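Peroxiredoxin 6 (Arenicola marina, PDB 2V2G) probably reduces hydrogen peroxide and organic hydroperoxides to water and alcohols, as a thiol-dependent peroxidase of the Prx6 subfamily. Local coordinates at residues I67-D72 against P124-A129; K170-A175 against M184-V189. The protein carries 1 engineered substitution. All blocks are in the same frame, centred on the assembly; numbering follows the deposited sequence.

Interaction 1. Residues I67-D72 against P124-A129; sequences IALSCD and PLTCRA. With BEZ (benzoic acid), chain E.
Thr126 meets Leu69 and Cys71 across the end of the thioredoxin-fold sheet near the active site, where strands 64-70 and 124-133, separated by strand 31-36, touch through side chains. No direct hydrogen bond joins 67-72 to 124-129. From CB, which points at the other segment, Thr126 divides into two branches. The methyl stands anti to the carbonyl carbon, and this turns it into the angle between two side chains: Thr126 CG2 lies 3.7 Å from Leu69 CD2 and 4.0 Å from Cys71 SG. The other branch, Thr126 OG1, sits between the backbone N and the carbonyl carbon (chi1 60°) and gives a weak bond to Cys127 O of its own segment, at 3.4 Å. Farther along, Cys71 CB packs on Leu125 CD2 at 4.3 Å.

The polar link is one water. It accepts from Cys71 N at 2.9 Å and from Thr126 N at 3.0 Å, so two backbone N-H groups facing one another across the gap are both satisfied by one oxygen. On the strand 64-70 side, Asp72 forms a salt bridge with Arg39 in the loop after strand 31-36, and Ser70 OG is hydrogen-bonded to His77 of helix 74-88.

Past Cys127, the segment reaches the peroxidatic pocket. Arg128 is extended from CG to NE, and its NH1 bonds Ser45 OG and pairs with Glu48; Ser45 is the engineered residue standing at the predicted peroxidatic cysteine position. The benzoic acid comes to the edge of the guanidinium, with ring carbon C1 in its plane. Arg128 NH2 donates to BEZ O2 over 2.9 Å, the N-H...O angle being 145°.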
ATOM      1  N   ILE A  67      -1.865  16.495  -2.430  1.00 22.33           N
ATOM      2  CA  ILE A  67      -1.391  16.911  -3.749  1.00 23.32           C
ATOM      3  C   ILE A  67      -1.395  15.756  -4.746  1.00 23.57           C
ATOM      4  O   ILE A  67      -0.927  14.704  -4.426  1.00 24.07           O
ATOM      5  CB  ILE A  67      -0.018  17.701  -3.724  1.00 23.17           C
ATOM      6  CG1 ILE A  67       0.321  18.266  -5.076  1.00 25.12           C
ATOM      7  CG2 ILE A  67       1.130  16.864  -3.212  1.00 23.30           C
ATOM      8  CD1 ILE A  67       1.287  19.539  -4.980  1.00 24.83           C
ATOM      9  N   ALA A  68      -2.055  16.002  -5.894  1.00 23.32           N
ATOM     10  CA  ALA A  68      -2.171  15.012  -6.974  1.00 24.42           C
ATOM     11  C   ALA A  68      -1.113  15.244  -8.059  1.00 24.86           C
ATOM     12  O   ALA A  68      -0.475  16.274  -8.092  1.00 24.81           O
ATOM     13  CB  ALA A  68      -3.565  15.021  -7.527  1.00 24.99           C
ATOM     14  N   LEU A  69      -0.955  14.262  -8.954  1.00 23.96           N
ATOM     15  CA  LEU A  69       0.087  14.227  -9.979  1.00 25.37           C
ATOM     16  C   LEU A  69      -0.275  13.298 -11.094  1.00 23.95           C
ATOM     17  O   LEU A  69      -0.676  12.160 -10.862  1.00 23.47           O
ATOM     18  CB  LEU A  69       1.388  13.785  -9.402  1.00 25.83           C
ATOM     19  CG  LEU A  69       2.572  13.829 -10.358  1.00 26.62           C
ATOM     20  CD1 LEU A  69       3.817  14.188  -9.555  1.00 27.85           C
ATOM     21  CD2 LEU A  69       2.723  12.518 -11.194  1.00 27.69           C
ATOM     22  N   SER A  70      -0.195  13.796 -12.309  1.00 22.79           N
ATOM     23  CA  SER A  70      -0.064  12.942 -13.484  1.00 23.19           C
ATOM     24  C   SER A  70       0.895  13.596 -14.506  1.00 22.71           C
ATOM     25  O   SER A  70       1.367  14.733 -14.339  1.00 23.68           O
ATOM     26  CB  SER A  70      -1.428  12.667 -14.129  1.00 23.81           C
ATOM     27  OG  SER A  70      -1.858  13.739 -15.010  1.00 26.82           O
ATOM     28  N   CYS A  71       1.168  12.890 -15.580  1.00 23.66           N
ATOM     29  CA  CYS A  71       2.091  13.447 -16.602  1.00 23.62           C
ATOM     30  C   CYS A  71       1.378  14.384 -17.593  1.00 24.77           C
ATOM     31  O   CYS A  71       1.974  14.876 -18.521  1.00 25.54           O
ATOM     32  CB  CYS A  71       2.918  12.395 -17.341  1.00 25.88           C
ATOM     33  SG  CYS A  71       3.859  11.288 -16.223  1.00 27.52           S
ATOM     34  N   ASP A  72       0.095  14.633 -17.378  1.00 25.37           N
ATOM     35  CA  ASP A  72      -0.628  15.559 -18.253  1.00 26.11           C
ATOM     36  C   ASP A  72      -0.280  17.029 -17.959  1.00 26.38           C
ATOM     37  O   ASP A  72       0.325  17.343 -16.938  1.00 26.86           O
ATOM     38  CB  ASP A  72      -2.129  15.349 -18.073  1.00 26.88           C
ATOM     39  CG  ASP A  72      -2.570  13.968 -18.533  1.00 30.22           C
ATOM     40  OD1 ASP A  72      -2.585  13.737 -19.773  1.00 35.55           O
ATOM     41  OD2 ASP A  72      -2.847  13.119 -17.640  1.00 32.07           O
ATOM     42  N   PRO A 124       5.787   7.003 -21.340  1.00 25.66           N
ATOM     43  CA  PRO A 124       5.391   6.459 -20.036  1.00 24.96           C
ATOM     44  C   PRO A 124       4.333   7.291 -19.292  1.00 24.10           C
ATOM     45  O   PRO A 124       4.231   8.502 -19.521  1.00 23.19           O
ATOM     46  CB  PRO A 124       6.691   6.454 -19.219  1.00 25.11           C
ATOM     47  CG  PRO A 124       7.769   6.483 -20.190  1.00 26.97           C
ATOM     48  CD  PRO A 124       7.241   7.198 -21.405  1.00 26.81           C
ATOM     49  N   LEU A 125       3.654   6.669 -18.365  1.00 22.92           N
ATOM     50  CA  LEU A 125       2.674   7.336 -17.538  1.00 22.72           C
ATOM     51  C   LEU A 125       2.848   6.798 -16.124  1.00 23.12           C
ATOM     52  O   LEU A 125       3.443   5.722 -15.914  1.00 23.34           O
ATOM     53  CB  LEU A 125       1.259   7.042 -18.001  1.00 22.44           C
ATOM     54  CG  LEU A 125       0.821   7.619 -19.345  1.00 23.21           C
ATOM     55  CD1 LEU A 125      -0.495   6.904 -19.769  1.00 25.62           C
ATOM     56  CD2 LEU A 125       0.702   9.198 -19.212  1.00 24.53           C
ATOM     57  N   THR A 126       2.394   7.549 -15.146  1.00 22.47           N
ATOM     58  CA  THR A 126       2.506   7.060 -13.766  1.00 22.91           C
ATOM     59  C   THR A 126       1.450   6.000 -13.467  1.00 23.13           C
ATOM     60  O   THR A 126       0.425   5.940 -14.109  1.00 24.09           O
ATOM     61  CB  THR A 126       2.367   8.167 -12.711  1.00 24.13           C
ATOM     62  OG1 THR A 126       1.088   8.810 -12.814  1.00 26.96           O
ATOM     63  CG2 THR A 126       3.410   9.247 -12.870  1.00 24.55           C
ATOM     64  N   CYS A 127       1.724   5.195 -12.444  1.00 24.31           N
ATOM     65  CA  CYS A 127       0.714   4.316 -11.852  1.00 24.49           C
ATOM     66  C   CYS A 127      -0.154   5.092 -10.836  1.00 25.33           C
ATOM     67  O   CYS A 127      -0.302   6.315 -10.962  1.00 26.18           O
ATOM     68  CB  CYS A 127       1.427   3.099 -11.258  1.00 24.84           C
ATOM     69  SG  CYS A 127       2.444   3.449  -9.794  1.00 27.75           S
ATOM     70  N   ARG A 128      -0.799   4.377  -9.906  1.00 24.60           N
ATOM     71  CA  ARG A 128      -1.599   4.945  -8.866  1.00 24.08           C
ATOM     72  C   ARG A 128      -0.814   4.852  -7.562  1.00 25.04           C
ATOM     73  O   ARG A 128      -0.959   3.915  -6.750  1.00 24.24           O
ATOM     74  CB  ARG A 128      -2.909   4.190  -8.782  1.00 22.88           C
ATOM     75  CG  ARG A 128      -3.810   4.334  -9.976  1.00 22.79           C
ATOM     76  CD  ARG A 128      -5.160   3.685  -9.814  1.00 22.79           C
ATOM     77  NE  ARG A 128      -5.775   3.567 -11.131  1.00 25.49           N
ATOM     78  CZ  ARG A 128      -6.253   4.556 -11.879  1.00 25.05           C
ATOM     79  NH1 ARG A 128      -6.347   5.773 -11.402  1.00 23.94           N
ATOM     80  NH2 ARG A 128      -6.577   4.323 -13.137  1.00 25.25           N
ATOM     81  N   ALA A 129       0.176   5.722  -7.418  1.00 25.19           N
ATOM     82  CA  ALA A 129       1.092   5.693  -6.275  1.00 24.47           C
ATOM     83  C   ALA A 129       0.569   6.596  -5.154  1.00 25.34           C
ATOM     84  O   ALA A 129      -0.085   7.577  -5.430  1.00 24.44           O
ATOM     85  CB  ALA A 129       2.532   6.134  -6.730  1.00 25.79           C
TER
HETATM   86  C   BEZ E1222      -8.743   4.676 -15.554  1.00 26.04           C
HETATM   87  O1  BEZ E1222      -9.875   4.051 -15.779  1.00 25.23           O
HETATM   88  O2  BEZ E1222      -8.497   5.681 -14.761  1.00 19.05           O
HETATM   89  C1  BEZ E1222      -7.670   4.106 -16.408  1.00 27.89           C
HETATM   90  C2  BEZ E1222      -6.561   4.871 -16.718  1.00 28.83           C
HETATM   91  C3  BEZ E1222      -5.590   4.336 -17.519  1.00 29.04           C
HETATM   92  C4  BEZ E1222      -5.762   3.059 -18.056  1.00 29.46           C
HETATM   93  C5  BEZ E1222      -6.867   2.261 -17.730  1.00 31.69           C
HETATM   94  C6  BEZ E1222      -7.846   2.799 -16.901  1.00 29.12           C
HETATM   95  O   HOH W   1       0.726   9.998 -15.351  1.00 15.32           O

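Interaction 2. Residues K170-A175 against M184-V189; sequences KVATPA and MVVPGV
Val186 CG1 rests on the backbone of Val171, 3.4 Å from its carbonyl carbon, and also touches the Ala172 methyl. CG1 stands anti to the carbonyl carbon of Val186 (chi1 -62°), which leaves CG2 between the backbone N and the carbonyl carbon. Val186 CG2 lies against Lys170 O at 3.4 Å, and the two methyls lie side by side along one side of the opposite backbone. Cutting this residue back to alanine removes both methyls and would probably leave a gap over the backbone of Val171 and Lys170, with the Ala172 methyl short of one neighbour.

Beneath this, three backbone bonds set the spacing. Ala172 and Met184 form an antiparallel hydrogen-bonded pair, Ala172 N giving to Met184 O at 2.8 Å and Met184 N to Ala172 O at 2.9 Å. The third, Val186 N to Lys170 O, is nearly straight at hydrogen (172°), although the donor stands above the carbonyl plane. Val171 and Val185 are the non-hydrogen-bonded pair between them; there Val171 CA makes a bent C-H...O contact with Met184 O, 3.1 Å away.

Each end has a side-chain contact of its own. Met184, bent at chi2 and chi3, brings SD to Pro174 CB at 4.1 Å. At the other, the type I turn from Val186 to Val189 brings Val189 CG2 to 3.6 Å from Lys170 CB; the lysine then runs on extended, and its NZ forms a salt bridge with Glu193.

Farther out, Val171 and Val185 both pack on Phe198 and Thr216, while Ala172 and Met184 meet Val44 and Pro43 of the second subunit. This is a beta hairpin, strands 171-172 and 183-185, at one edge of the antiparallel sheet in the C-terminal domain of 1-Cys peroxiredoxins.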
ATOM      1  N   LYS A 170       4.971   5.417  22.443  1.00 23.85           N
ATOM      2  CA  LYS A 170       5.806   4.182  22.342  1.00 23.88           C
ATOM      3  C   LYS A 170       4.951   2.934  22.136  1.00 23.21           C
ATOM      4  O   LYS A 170       5.050   1.917  22.824  1.00 22.84           O
ATOM      5  CB  LYS A 170       6.694   4.055  23.574  1.00 24.79           C
ATOM      6  CG  LYS A 170       7.631   5.251  23.718  1.00 25.81           C
ATOM      7  CD  LYS A 170       8.518   5.078  24.888  1.00 26.61           C
ATOM      8  CE  LYS A 170       9.604   6.160  24.877  1.00 28.89           C
ATOM      9  NZ  LYS A 170      10.439   6.154  26.098  1.00 28.75           N
ATOM     10  N   VAL A 171       4.145   3.052  21.104  1.00 22.99           N
ATOM     11  CA  VAL A 171       3.233   1.974  20.734  1.00 23.38           C
ATOM     12  C   VAL A 171       3.369   1.699  19.236  1.00 23.91           C
ATOM     13  O   VAL A 171       3.885   2.504  18.512  1.00 24.16           O
ATOM     14  CB  VAL A 171       1.734   2.236  21.076  1.00 24.30           C
ATOM     15  CG1 VAL A 171       1.575   2.415  22.607  1.00 23.77           C
ATOM     16  CG2 VAL A 171       1.157   3.494  20.274  1.00 25.76           C
ATOM     17  N   ALA A 172       2.820   0.568  18.818  1.00 24.19           N
ATOM     18  CA  ALA A 172       2.695   0.233  17.377  1.00 23.53           C
ATOM     19  C   ALA A 172       1.305  -0.340  17.210  1.00 24.10           C
ATOM     20  O   ALA A 172       0.760  -0.948  18.105  1.00 24.92           O
ATOM     21  CB  ALA A 172       3.776  -0.761  16.928  1.00 23.56           C
ATOM     22  N   THR A 173       0.715  -0.199  16.016  1.00 22.90           N
ATOM     23  CA  THR A 173      -0.676  -0.558  15.824  1.00 22.95           C
ATOM     24  C   THR A 173      -0.757  -1.970  15.170  1.00 22.62           C
ATOM     25  O   THR A 173      -0.069  -2.265  14.170  1.00 23.60           O
ATOM     26  CB  THR A 173      -1.445   0.460  14.948  1.00 23.61           C
ATOM     27  OG1 THR A 173      -0.829   0.642  13.683  1.00 24.36           O
ATOM     28  CG2 THR A 173      -1.544   1.821  15.714  1.00 22.73           C
ATOM     29  N   PRO A 174      -1.580  -2.842  15.796  1.00 23.44           N
ATOM     30  CA  PRO A 174      -1.624  -4.237  15.329  1.00 23.44           C
ATOM     31  C   PRO A 174      -2.327  -4.440  13.981  1.00 22.81           C
ATOM     32  O   PRO A 174      -2.896  -3.521  13.430  1.00 22.90           O
ATOM     33  CB  PRO A 174      -2.318  -4.979  16.462  1.00 24.77           C
ATOM     34  CG  PRO A 174      -3.150  -3.946  17.103  1.00 24.36           C
ATOM     35  CD  PRO A 174      -2.364  -2.640  17.015  1.00 23.42           C
ATOM     36  N   ALA A 175      -2.333  -5.666  13.472  1.00 23.32           N
ATOM     37  CA  ALA A 175      -3.037  -5.992  12.233  1.00 23.29           C
ATOM     38  C   ALA A 175      -4.466  -5.447  12.354  1.00 24.85           C
ATOM     39  O   ALA A 175      -5.124  -5.687  13.344  1.00 23.15           O
ATOM     40  CB  ALA A 175      -3.090  -7.515  12.033  1.00 22.88           C
ATOM     41  N   MET A 184      -0.115  -2.097  20.592  1.00 23.97           N
ATOM     42  CA  MET A 184       0.937  -2.858  21.192  1.00 24.07           C
ATOM     43  C   MET A 184       2.002  -1.971  21.745  1.00 23.78           C
ATOM     44  O   MET A 184       2.379  -0.985  21.131  1.00 24.93           O
ATOM     45  CB  MET A 184       1.560  -3.832  20.170  1.00 24.93           C
ATOM     46  CG  MET A 184       0.599  -4.554  19.311  1.00 25.80           C
ATOM     47  SD  MET A 184      -0.692  -5.464  20.156  1.00 34.05           S
ATOM     48  CE  MET A 184       0.256  -6.453  21.182  1.00 22.92           C
ATOM     49  N   VAL A 185       2.512  -2.325  22.922  1.00 22.64           N
ATOM     50  CA  VAL A 185       3.666  -1.627  23.515  1.00 23.27           C
ATOM     51  C   VAL A 185       4.909  -2.116  22.737  1.00 23.96           C
ATOM     52  O   VAL A 185       5.080  -3.308  22.539  1.00 24.01           O
ATOM     53  CB  VAL A 185       3.826  -1.943  24.984  1.00 21.52           C
ATOM     54  CG1 VAL A 185       5.062  -1.238  25.551  1.00 23.40           C
ATOM     55  CG2 VAL A 185       2.583  -1.449  25.749  1.00 21.69           C
ATOM     56  N   VAL A 186       5.737  -1.186  22.302  1.00 25.22           N
ATOM     57  CA  VAL A 186       6.897  -1.532  21.469  1.00 26.12           C
ATOM     58  C   VAL A 186       7.908  -2.302  22.323  1.00 26.68           C
ATOM     59  O   VAL A 186       8.026  -2.060  23.530  1.00 25.65           O
ATOM     60  CB  VAL A 186       7.491  -0.283  20.769  1.00 25.94           C
ATOM     61  CG1 VAL A 186       6.450   0.356  19.825  1.00 25.45           C
ATOM     62  CG2 VAL A 186       8.059   0.698  21.847  1.00 24.55           C
ATOM     63  N   PRO A 187       8.682  -3.235  21.708  1.00 28.93           N
ATOM     64  CA  PRO A 187       9.662  -4.028  22.479  1.00 29.14           C
ATOM     65  C   PRO A 187      10.659  -3.208  23.330  1.00 28.40           C
ATOM     66  O   PRO A 187      11.056  -3.662  24.430  1.00 29.14           O
ATOM     67  CB  PRO A 187      10.420  -4.773  21.374  1.00 29.68           C
ATOM     68  CG  PRO A 187       9.451  -4.875  20.275  1.00 30.47           C
ATOM     69  CD  PRO A 187       8.668  -3.638  20.282  1.00 29.09           C
ATOM     70  N   GLY A 188      11.042  -2.021  22.847  1.00 27.72           N
ATOM     71  CA  GLY A 188      12.033  -1.195  23.523  1.00 28.17           C
ATOM     72  C   GLY A 188      11.677  -0.645  24.907  1.00 28.18           C
ATOM     73  O   GLY A 188      12.554  -0.154  25.644  1.00 29.60           O
ATOM     74  N   VAL A 189      10.393  -0.700  25.261  1.00 27.13           N
ATOM     75  CA  VAL A 189       9.913  -0.203  26.551  1.00 26.63           C
ATOM     76  C   VAL A 189      10.101  -1.284  27.617  1.00 27.12           C
ATOM     77  O   VAL A 189       9.502  -2.355  27.570  1.00 26.40           O
ATOM     78  CB  VAL A 189       8.414   0.226  26.453  1.00 27.02           C
ATOM     79  CG1 VAL A 189       7.865   0.732  27.813  1.00 23.67           C
ATOM     80  CG2 VAL A 189       8.249   1.282  25.364  1.00 25.36           C
TER

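Both contacts are mostly buried, but they belong to different parts of the chain and share no strand: their centres lie 35 Å apart on opposite sides of the chain's centre. Interaction 1 joins non-adjacent strands of the large mixed sheet, so methyls, a thiol and a shared water do the work that backbone bonds do in interaction 2. The latter has adjacent hairpin strands, direct N-H...O bonds, and an exposed lysine at its margin. The second subunit reaches interaction 1 at Cys127 alone, whereas it meets much of interaction 2, where Ala172 and Met184 pack on its pocket residues Val44 and Pro43.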